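Local coordinates for CRISPR-associated endonuclease Cas12b (Alicyclobacillus acidoterrestris, PDB 5U31), which uses a guide RNA to recognise PAM-bearing DNA and cleaves it with a RuvC nuclease domain, protecting the bacterium against mobile genetic elements, at residues V194-E199 with T216-M221; R647-Y652 with N683-D688; V585-E590 with D609-V614. The protein carries 3 engineered substitutions. All blocks are in the same frame, centred on the assembly; numbering follows the deposited sequence.

Contact 1: residues V194-E199 with T216-M221; sequences VYTDSE and TWDRDM. With nucleotides of chain D.
Asp218 reaches from the first turn of helix 216-257 into the loop 194-199 and takes hold of Thr196 with both carboxylate oxygens. OD2 offers its syn lone pair to Thr196 N, 2.8 Å away, in a bond that is close to straight (167° at the hydrogen). OD1 accepts from Thr196 OG1, although the modelled length of this bond is too short to be taken literally. With chi1 at 55°, OG1 lies between the backbone N and the carbonyl carbon of Thr196, so that hydroxyl and amide present themselves to the same carboxylate. OD1 also accepts from the backbone N of Arg215, just ahead of the helix. The Val194 side chain crosses that of Asp218 at about a right angle and lays CG1 against the carboxylate.

One turn further along the helix, the extended chain of selenomethionine Met221 crosses the Tyr195 side chain at about a right angle, bringing SE and CE beside CD1. SE is 4.6 Å from the ring centroid of Tyr195, a Met-aromatic contact approached obliquely, 48° off the normal. Beyond the ring, Tyr195 OH bonds to Glu29. Arg219 leads instead toward the phosphate of DG5 of chain D, too close in the model to define a bond.

In the REC1 domain this buried joint is backed by helix 17-45, which supplies Tyr37 OH to Tyr195 N and touches Met221 through Val30, while helix 118-130 lies against Val194 and Arg219.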
loop_
_atom_site.group_PDB
_atom_site.type_symbol
_atom_site.label_atom_id
_atom_site.label_comp_id
_atom_site.label_asym_id
_atom_site.label_seq_id
_atom_site.Cartn_x
_atom_site.Cartn_y
_atom_site.Cartn_z
ATOM N N VAL A 194 10.135 -40.968 6.038
ATOM C CA VAL A 194 11.224 -40.029 5.809
ATOM C C VAL A 194 11.344 -39.861 4.300
ATOM O O VAL A 194 11.709 -40.803 3.594
ATOM C CB VAL A 194 12.535 -40.515 6.429
ATOM C CG1 VAL A 194 13.642 -39.546 6.108
ATOM C CG2 VAL A 194 12.374 -40.648 7.930
ATOM N N TYR A 195 11.014 -38.665 3.806
ATOM C CA TYR A 195 10.922 -38.443 2.366
ATOM C C TYR A 195 12.185 -38.887 1.639
ATOM O O TYR A 195 12.113 -39.567 0.610
ATOM C CB TYR A 195 10.638 -36.972 2.066
ATOM C CG TYR A 195 10.674 -36.696 0.581
ATOM C CD1 TYR A 195 11.840 -36.264 -0.039
ATOM C CD2 TYR A 195 9.554 -36.909 -0.210
ATOM C CE1 TYR A 195 11.883 -36.040 -1.392
ATOM C CE2 TYR A 195 9.590 -36.682 -1.569
ATOM C CZ TYR A 195 10.757 -36.247 -2.155
ATOM O OH TYR A 195 10.800 -36.018 -3.510
ATOM N N THR A 196 13.356 -38.486 2.140
ATOM C CA THR A 196 14.589 -38.867 1.460
ATOM C C THR A 196 14.788 -40.373 1.479
ATOM O O THR A 196 15.301 -40.942 0.510
ATOM C CB THR A 196 15.801 -38.166 2.079
ATOM O OG1 THR A 196 15.849 -38.423 3.487
ATOM C CG2 THR A 196 15.735 -36.671 1.834
ATOM N N ASP A 197 14.368 -41.038 2.548
ATOM C CA ASP A 197 14.513 -42.488 2.656
ATOM C C ASP A 197 13.195 -43.184 2.322
ATOM O O ASP A 197 12.643 -43.947 3.107
ATOM C CB ASP A 197 15.009 -42.862 4.049
ATOM C CG ASP A 197 15.411 -44.314 4.151
ATOM O OD1 ASP A 197 14.628 -45.109 4.707
ATOM O OD2 ASP A 197 16.499 -44.664 3.649
ATOM N N SER A 198 12.691 -42.915 1.119
ATOM C CA SER A 198 11.408 -43.458 0.700
ATOM C C SER A 198 11.362 -43.527 -0.818
ATOM O O SER A 198 12.105 -42.828 -1.508
ATOM C CB SER A 198 10.243 -42.610 1.218
ATOM O OG SER A 198 10.142 -41.407 0.476
ATOM N N GLU A 199 10.454 -44.359 -1.334
ATOM C CA GLU A 199 10.359 -44.561 -2.776
ATOM C C GLU A 199 10.012 -43.291 -3.541
ATOM O O GLU A 199 10.053 -43.308 -4.775
ATOM C CB GLU A 199 9.320 -45.631 -3.106
ATOM C CG GLU A 199 9.724 -47.056 -2.766
ATOM C CD GLU A 199 8.681 -48.071 -3.210
ATOM O OE1 GLU A 199 7.601 -47.654 -3.686
ATOM O OE2 GLU A 199 8.940 -49.287 -3.084
ATOM N N THR A 216 18.998 -34.031 7.006
ATOM C CA THR A 216 18.750 -32.605 7.198
ATOM C C THR A 216 17.785 -32.060 6.157
ATOM O O THR A 216 17.034 -31.118 6.438
ATOM C CB THR A 216 20.060 -31.815 7.155
ATOM O OG1 THR A 216 20.636 -31.904 5.847
ATOM C CG2 THR A 216 21.043 -32.355 8.167
ATOM N N TRP A 217 17.789 -32.636 4.954
ATOM C CA TRP A 217 16.845 -32.208 3.930
ATOM C C TRP A 217 15.411 -32.447 4.383
ATOM O O TRP A 217 14.532 -31.610 4.150
ATOM C CB TRP A 217 17.133 -32.937 2.618
ATOM C CG TRP A 217 18.595 -32.999 2.275
ATOM C CD1 TRP A 217 19.433 -34.062 2.450
ATOM C CD2 TRP A 217 19.394 -31.948 1.719
ATOM N NE1 TRP A 217 20.700 -33.741 2.031
ATOM C CE2 TRP A 217 20.703 -32.450 1.576
ATOM C CE3 TRP A 217 19.129 -30.634 1.325
ATOM C CZ2 TRP A 217 21.742 -31.684 1.053
ATOM C CZ3 TRP A 217 20.162 -29.874 0.809
ATOM C CH2 TRP A 217 21.452 -30.401 0.676
ATOM N N ASP A 218 15.161 -33.577 5.056
ATOM C CA ASP A 218 13.825 -33.858 5.579
ATOM C C ASP A 218 13.434 -32.875 6.677
ATOM O O ASP A 218 12.260 -32.510 6.806
ATOM C CB ASP A 218 13.749 -35.281 6.128
ATOM C CG ASP A 218 14.210 -36.316 5.140
ATOM O OD1 ASP A 218 15.334 -36.835 5.300
ATOM O OD2 ASP A 218 13.444 -36.617 4.205
ATOM N N ARG A 219 14.399 -32.461 7.499
ATOM C CA ARG A 219 14.075 -31.555 8.591
ATOM C C ARG A 219 13.713 -30.173 8.071
ATOM O O ARG A 219 12.861 -29.495 8.658
ATOM C CB ARG A 219 15.239 -31.496 9.574
ATOM C CG ARG A 219 15.450 -32.816 10.292
ATOM C CD ARG A 219 16.012 -32.628 11.684
ATOM N NE ARG A 219 15.522 -33.648 12.608
ATOM C CZ ARG A 219 16.018 -34.877 12.693
ATOM N NH1 ARG A 219 17.018 -35.244 11.904
ATOM N NH2 ARG A 219 15.517 -35.739 13.562
ATOM N N ASP A 220 14.333 -29.750 6.966
ATOM C CA ASP A 220 13.915 -28.527 6.289
ATOM C C ASP A 220 12.508 -28.675 5.719
ATOM O O ASP A 220 11.633 -27.836 5.963
ATOM C CB ASP A 220 14.920 -28.186 5.187
ATOM C CG ASP A 220 14.523 -26.964 4.376
ATOM O OD1 ASP A 220 13.728 -26.133 4.870
ATOM O OD2 ASP A 220 15.014 -26.835 3.234
HETATM N N MSE A 221 12.271 -29.742 4.967
HETATM C CA MSE A 221 10.964 -29.991 4.380
HETATM C C MSE A 221 9.843 -29.984 5.410
HETATM O O MSE A 221 8.776 -29.436 5.162
HETATM C CB MSE A 221 10.968 -31.325 3.655
HETATM C CG MSE A 221 11.924 -31.388 2.507
HETATM SE SE MSE A 221 12.230 -33.236 2.042
HETATM C CE MSE A 221 13.497 -32.983 0.591
ATOM P P DG D 5 18.534 -38.443 12.957
ATOM O OP1 DG D 5 17.815 -39.623 12.423
ATOM O OP2 DG D 5 18.200 -37.088 12.469
ATOM O "O5'" DG D 5 18.315 -38.432 14.527
ATOM C "C5'" DG D 5 18.470 -39.611 15.257
ATOM C "C4'" DG D 5 18.305 -39.327 16.725
ATOM O "O4'" DG D 5 19.171 -38.227 17.099
ATOM C "C3'" DG D 5 16.902 -38.921 17.147
ATOM O "O3'" DG D 5 16.625 -39.513 18.387
ATOM C "C2'" DG D 5 16.997 -37.397 17.252
ATOM C "C1'" DG D 5 18.426 -37.216 17.730
ATOM N N9 DG D 5 19.021 -35.931 17.364
ATOM C C8 DG D 5 18.972 -35.316 16.138
ATOM N N7 DG D 5 19.607 -34.177 16.104
ATOM C C5 DG D 5 20.117 -34.032 17.384
ATOM C C6 DG D 5 20.896 -32.990 17.939
ATOM O O6 DG D 5 21.306 -31.953 17.388
ATOM N N1 DG D 5 21.201 -33.234 19.274
ATOM C C2 DG D 5 20.807 -34.340 19.981
ATOM N N2 DG D 5 21.198 -34.397 21.261
ATOM N N3 DG D 5 20.077 -35.322 19.472
ATOM C C4 DG D 5 19.769 -35.100 18.172
#

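Contact 2: residues R647-Y652 with N683-D688. With SO4 (sulfate ion), chain G.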
loop_
_atom_site.group_PDB
_atom_site.type_symbol
_atom_site.label_atom_id
_atom_site.label_comp_id
_atom_site.label_asym_id
_atom_site.label_seq_id
_atom_site.Cartn_x
_atom_site.Cartn_y
_atom_site.Cartn_z
ATOM N N ARG A 647 -4.688 8.397 -29.327
ATOM C CA ARG A 647 -5.769 8.210 -28.367
ATOM C C ARG A 647 -7.059 8.862 -28.855
ATOM O O ARG A 647 -8.134 8.254 -28.782
ATOM C CB ARG A 647 -5.356 8.759 -26.999
ATOM C CG ARG A 647 -6.300 8.377 -25.875
ATOM C CD ARG A 647 -6.274 9.402 -24.758
ATOM N NE ARG A 647 -5.093 9.274 -23.913
ATOM C CZ ARG A 647 -4.792 10.111 -22.926
ATOM N NH1 ARG A 647 -3.700 9.917 -22.201
ATOM N NH2 ARG A 647 -5.583 11.144 -22.665
ATOM N N THR A 648 -6.974 10.090 -29.374
ATOM C CA THR A 648 -8.173 10.748 -29.886
ATOM C C THR A 648 -8.601 10.189 -31.236
ATOM O O THR A 648 -9.796 10.198 -31.549
ATOM C CB THR A 648 -7.963 12.259 -30.003
ATOM O OG1 THR A 648 -7.113 12.545 -31.120
ATOM C CG2 THR A 648 -7.341 12.816 -28.731
ATOM N N GLN A 649 -7.652 9.714 -32.048
ATOM C CA GLN A 649 -8.022 9.054 -33.297
ATOM C C GLN A 649 -8.873 7.821 -33.030
ATOM O O GLN A 649 -9.861 7.577 -33.730
ATOM C CB GLN A 649 -6.771 8.675 -34.091
ATOM C CG GLN A 649 -5.986 9.854 -34.639
ATOM C CD GLN A 649 -5.003 9.453 -35.729
ATOM O OE1 GLN A 649 -4.471 10.302 -36.442
ATOM N NE2 GLN A 649 -4.762 8.156 -35.865
ATOM N N LEU A 650 -8.506 7.033 -32.015
ATOM C CA LEU A 650 -9.293 5.855 -31.666
ATOM C C LEU A 650 -10.685 6.237 -31.182
ATOM O O LEU A 650 -11.649 5.504 -31.426
ATOM C CB LEU A 650 -8.571 5.041 -30.593
ATOM C CG LEU A 650 -8.414 3.536 -30.821
ATOM C CD1 LEU A 650 -8.082 2.826 -29.514
ATOM C CD2 LEU A 650 -9.660 2.951 -31.464
ATOM N N ALA A 651 -10.810 7.378 -30.496
ATOM C CA ALA A 651 -12.100 7.778 -29.945
ATOM C C ALA A 651 -13.114 8.077 -31.039
ATOM O O ALA A 651 -14.316 7.861 -30.845
ATOM C CB ALA A 651 -11.931 8.991 -29.036
ATOM N N TYR A 652 -12.652 8.573 -32.187
ATOM C CA TYR A 652 -13.528 8.804 -33.327
ATOM C C TYR A 652 -13.721 7.549 -34.168
ATOM O O TYR A 652 -14.735 7.440 -34.865
ATOM C CB TYR A 652 -12.975 9.942 -34.195
ATOM C CG TYR A 652 -13.205 11.325 -33.610
ATOM C CD1 TYR A 652 -13.988 12.263 -34.274
ATOM C CD2 TYR A 652 -12.646 11.688 -32.389
ATOM C CE1 TYR A 652 -14.202 13.526 -33.741
ATOM C CE2 TYR A 652 -12.856 12.944 -31.849
ATOM C CZ TYR A 652 -13.634 13.860 -32.528
ATOM O OH TYR A 652 -13.843 15.113 -31.990
ATOM N N ASN A 683 -7.201 20.133 -33.819
ATOM C CA ASN A 683 -5.989 19.621 -34.461
ATOM C C ASN A 683 -5.237 18.663 -33.537
ATOM O O ASN A 683 -4.028 18.781 -33.328
ATOM C CB ASN A 683 -5.086 20.764 -34.924
ATOM C CG ASN A 683 -5.762 21.657 -35.942
ATOM O OD1 ASN A 683 -6.452 21.179 -36.843
ATOM N ND2 ASN A 683 -5.576 22.963 -35.797
ATOM N N HIS A 684 -5.975 17.699 -32.987
ATOM C CA HIS A 684 -5.418 16.720 -32.064
ATOM C C HIS A 684 -4.954 15.443 -32.750
ATOM O O HIS A 684 -4.095 14.741 -32.203
ATOM C CB HIS A 684 -6.450 16.376 -30.986
ATOM C CG HIS A 684 -6.603 17.432 -29.938
ATOM N ND1 HIS A 684 -5.659 18.415 -29.731
ATOM C CD2 HIS A 684 -7.584 17.658 -29.033
ATOM C CE1 HIS A 684 -6.053 19.202 -28.746
ATOM N NE2 HIS A 684 -7.218 18.765 -28.305
HETATM N N MSE A 685 -5.493 15.125 -33.922
HETATM C CA MSE A 685 -5.105 13.923 -34.653
HETATM C C MSE A 685 -3.868 14.146 -35.513
HETATM O O MSE A 685 -3.325 15.250 -35.570
HETATM C CB MSE A 685 -6.245 13.441 -35.551
HETATM C CG MSE A 685 -7.583 13.293 -34.855
HETATM SE SE MSE A 685 -8.988 12.777 -36.104
HETATM C CE MSE A 685 -10.527 13.002 -34.932
ATOM N N THR A 686 -3.434 13.086 -36.184
ATOM C CA THR A 686 -2.381 13.219 -37.172
ATOM C C THR A 686 -2.980 13.692 -38.494
ATOM O O THR A 686 -4.157 13.445 -38.769
ATOM C CB THR A 686 -1.660 11.889 -37.378
ATOM O OG1 THR A 686 -2.454 11.035 -38.211
ATOM C CG2 THR A 686 -1.419 11.204 -36.039
ATOM N N PRO A 687 -2.198 14.388 -39.322
ATOM C CA PRO A 687 -2.767 14.892 -40.585
ATOM C C PRO A 687 -3.232 13.790 -41.523
ATOM O O PRO A 687 -4.379 13.822 -41.987
ATOM C CB PRO A 687 -1.613 15.715 -41.179
ATOM C CG PRO A 687 -0.378 15.182 -40.522
ATOM C CD PRO A 687 -0.799 14.810 -39.138
ATOM N N ASP A 688 -2.380 12.802 -41.802
ATOM C CA ASP A 688 -2.685 11.839 -42.857
ATOM C C ASP A 688 -3.842 10.922 -42.475
ATOM O O ASP A 688 -4.652 10.552 -43.334
ATOM C CB ASP A 688 -1.438 11.026 -43.203
ATOM C CG ASP A 688 -0.765 10.446 -41.978
ATOM O OD1 ASP A 688 -1.033 9.271 -41.649
ATOM O OD2 ASP A 688 0.025 11.173 -41.339
HETATM S S SO4 G . -4.504 12.221 -19.195
HETATM O O1 SO4 G . -3.936 12.952 -20.327
HETATM O O2 SO4 G . -5.879 12.661 -18.989
HETATM O O3 SO4 G . -4.491 10.779 -19.443
HETATM O O4 SO4 G . -3.729 12.522 -17.995
#
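Gln649 of the bridge helix and Thr686 meet through a single oxygen that takes two bonds. Thr686 OG1 donates to Gln649 OE1 over 2.8 Å, lying in the carbonyl plane, and Thr686 N donates to the same OE1 over 3.0 Å, tilted 23° from that plane. The glutamine chain is extended beyond CG (chi2 -164°), which carries the amide across to the loop. On the way its aliphatic part packs on the selenomethionine Met685, with Gln649 CG 3.7 Å from Met685 CB.

Met685 runs on, also extended, to Tyr652 one turn along the helix. Its terminal methyl stands over the middle of the ring: CE is 3.5 Å from the Tyr652 centroid and 13° off the normal, a CH-pi contact, with SE above the same face but farther away at 5.4 Å. Thr648 flanks Met685 with its hydroxyl, OG1 lying 3.8 Å from Met685 CG; that oxygen is bonded to Gln645 O within the helix.

In the second shell, Asp680 holds the loop by accepting from the backbone N of both His684 and Met685. Gln730 of helix 709-739 receives Gln649 NE2 and so fixes the rotation of the amide. Thr686 is the N-cap of helix 687-701, its OG1 weakly bonded to Trp689 N. Farther off, Arg647 makes two weak bonds to a sulfate, probably from the crystallisation liquor and shared with Arg644.

Bridge helix and REC2 domain are thus joined here by neutral groups: amide, hydroxyl, selenoether chain and ring. With no charged pair spanning the two segments, the direct contact probably depends little on ionisation, whereas the loop that presents Met685 is anchored by the carboxylate of Asp680.

Contact 3: residues V585-E590 with D609-V614; sequences VARKDE and DNLVAV
Ala586 and Val612 form the hydrogen-bonded pair at the centre of this antiparallel contact. Val612 N donates to Ala586 O over 2.8 Å, nearly along the C=O axis, and Ala586 N returns a bond to Val612 O. A third bond, Lys588 N to Asn610 O at 2.7 Å, continues the ladder just past the end of strand 578-587. The short strand segments are well away from straight antiparallel, with 132° between their directions.

Leu611 can be followed from its root. CB lies 3.9 Å from Ala586 O. CG, anti to the carbonyl carbon (chi1 -69°), is the branch point from which the two methyls divide the neighbouring strand between them. CD1 goes to Val585 CG1, 4.2 Å away. CD2 bends over the peptide between Ala586 and Arg587, 3.5 Å from Arg587 N and 3.9 Å from Arg587 CG. The residue also touches Leu543 and Leu547 of helix 543-549.

These strands belong to the RNase H-like core of the RuvC domain, in which 611-621, 578-587 and 566-572 run antiparallel side by side and 845-850 and 890-895 follow in parallel. Strand 566-572 carries Ala571, an engineered replacement of an active-site residue. Val585 and Ala613 share one face of the sheet, where both meet Trp990 of helix 977-990.

On the other face Ala586 CB packs on Val614 CG2 at 4.1 Å. Asp589 centres an inverse gamma turn, after which Glu590 comes back past Val614, chain extended, over the same side. Lys588 crosses Val612 at about a right angle, its CG 4.0 Å from Val612 CG1, and Phe602 of strand 602-604 touches both residues.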
loop_
_atom_site.group_PDB
_atom_site.type_symbol
_atom_site.label_atom_id
_atom_site.label_comp_id
_atom_site.label_asym_id
_atom_site.label_seq_id
_atom_site.Cartn_x
_atom_site.Cartn_y
_atom_site.Cartn_z
ATOM N N VAL A 585 15.534 20.940 19.769
ATOM C CA VAL A 585 15.141 21.342 21.115
ATOM C C VAL A 585 16.293 22.115 21.741
ATOM O O VAL A 585 17.444 21.666 21.712
ATOM C CB VAL A 585 14.758 20.121 21.966
ATOM C CG1 VAL A 585 14.209 20.569 23.306
ATOM C CG2 VAL A 585 13.739 19.266 21.244
ATOM N N ALA A 586 15.990 23.284 22.298
ATOM C CA ALA A 586 17.028 24.144 22.852
ATOM C C ALA A 586 16.417 25.055 23.904
ATOM O O ALA A 586 15.209 25.305 23.912
ATOM C CB ALA A 586 17.710 24.976 21.761
ATOM N N ARG A 587 17.274 25.543 24.798
ATOM C CA ARG A 587 16.844 26.523 25.785
ATOM C C ARG A 587 16.514 27.840 25.100
ATOM O O ARG A 587 17.171 28.236 24.133
ATOM C CB ARG A 587 17.934 26.749 26.833
ATOM C CG ARG A 587 18.438 25.497 27.529
ATOM C CD ARG A 587 19.480 25.861 28.578
ATOM N NE ARG A 587 20.209 24.695 29.067
ATOM C CZ ARG A 587 21.216 24.753 29.933
ATOM N NH1 ARG A 587 21.618 25.925 30.410
ATOM N NH2 ARG A 587 21.826 23.640 30.323
ATOM N N LYS A 588 15.499 28.535 25.616
ATOM C CA LYS A 588 15.142 29.826 25.041
ATOM C C LYS A 588 16.253 30.859 25.202
ATOM O O LYS A 588 16.182 31.924 24.579
ATOM C CB LYS A 588 13.837 30.336 25.660
ATOM C CG LYS A 588 13.073 31.304 24.757
ATOM C CD LYS A 588 11.672 31.606 25.277
ATOM C CE LYS A 588 10.922 32.537 24.323
ATOM N NZ LYS A 588 9.558 32.901 24.808
ATOM N N ASP A 589 17.278 30.564 26.005
ATOM C CA ASP A 589 18.482 31.390 26.098
ATOM C C ASP A 589 19.326 31.141 24.846
ATOM O O ASP A 589 20.296 30.377 24.841
ATOM C CB ASP A 589 19.248 31.074 27.376
ATOM C CG ASP A 589 18.350 30.509 28.468
ATOM O OD1 ASP A 589 17.123 30.736 28.407
ATOM O OD2 ASP A 589 18.867 29.832 29.383
ATOM N N GLU A 590 18.929 31.802 23.765
ATOM C CA GLU A 590 19.582 31.657 22.469
ATOM C C GLU A 590 19.981 33.048 21.972
ATOM O O GLU A 590 20.101 34.009 22.743
ATOM C CB GLU A 590 18.653 30.923 21.498
ATOM C CG GLU A 590 17.276 31.548 21.394
ATOM C CD GLU A 590 16.322 30.701 20.585
ATOM O OE1 GLU A 590 15.111 31.005 20.575
ATOM O OE2 GLU A 590 16.788 29.726 19.958
ATOM N N ASP A 609 8.921 25.532 30.127
ATOM C CA ASP A 609 8.938 26.913 29.673
ATOM C C ASP A 609 10.333 27.389 29.300
ATOM O O ASP A 609 10.464 28.425 28.640
ATOM C CB ASP A 609 8.361 27.834 30.751
ATOM C CG ASP A 609 6.902 27.547 31.039
ATOM O OD1 ASP A 609 6.177 27.160 30.099
ATOM O OD2 ASP A 609 6.485 27.704 32.205
ATOM N N ASN A 610 11.372 26.664 29.711
ATOM C CA ASN A 610 12.735 27.051 29.381
ATOM C C ASN A 610 13.155 26.555 28.003
ATOM O O ASN A 610 14.101 27.099 27.425
ATOM C CB ASN A 610 13.695 26.524 30.453
ATOM C CG ASN A 610 15.070 27.171 30.387
ATOM O OD1 ASN A 610 15.239 28.252 29.820
ATOM N ND2 ASN A 610 16.062 26.509 30.977
ATOM N N LEU A 611 12.454 25.565 27.456
ATOM C CA LEU A 611 12.839 24.913 26.213
ATOM C C LEU A 611 11.887 25.285 25.084
ATOM O O LEU A 611 10.681 25.446 25.298
ATOM C CB LEU A 611 12.869 23.393 26.386
ATOM C CG LEU A 611 13.999 22.882 27.279
ATOM C CD1 LEU A 611 13.925 21.378 27.425
ATOM C CD2 LEU A 611 15.355 23.304 26.725
ATOM N N VAL A 612 12.444 25.415 23.881
ATOM C CA VAL A 612 11.684 25.677 22.668
ATOM C C VAL A 612 12.164 24.717 21.586
ATOM O O VAL A 612 13.145 23.993 21.756
ATOM C CB VAL A 612 11.813 27.142 22.198
ATOM C CG1 VAL A 612 11.222 28.076 23.227
ATOM C CG2 VAL A 612 13.265 27.498 21.946
ATOM N N ALA A 613 11.445 24.709 20.467
ATOM C CA ALA A 613 11.796 23.901 19.300
ATOM C C ALA A 613 12.232 24.851 18.192
ATOM O O ALA A 613 11.397 25.453 17.514
ATOM C CB ALA A 613 10.624 23.032 18.859
ATOM N N VAL A 614 13.540 24.972 18.004
ATOM C CA VAL A 614 14.116 25.941 17.079
ATOM C C VAL A 614 14.177 25.337 15.684
ATOM O O VAL A 614 14.678 24.222 15.503
ATOM C CB VAL A 614 15.513 26.371 17.550
ATOM C CG1 VAL A 614 16.122 27.353 16.571
ATOM C CG2 VAL A 614 15.431 26.974 18.934
#

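Overall arrangement
Followed from the N terminus, the three contacts come in series, none nested in or crossing another. Contact 1 closes first, turning the loop between helices 176-185 and 216-257 back on the start of the latter, within REC1. Contact 3 follows in RuvC-I, where the excursion between strands 578-587 and 611-621 includes the short strand 602-604 before the two pair. Contact 2 closes last, across a partly helical connection, and ties the bridge helix to the start of helix 687-701 in REC2. Their centres lie 64 to 66 Å from one another, and nearest atoms are at least about 44 Å apart, so each fastens a separate region of the two-lobed enzyme.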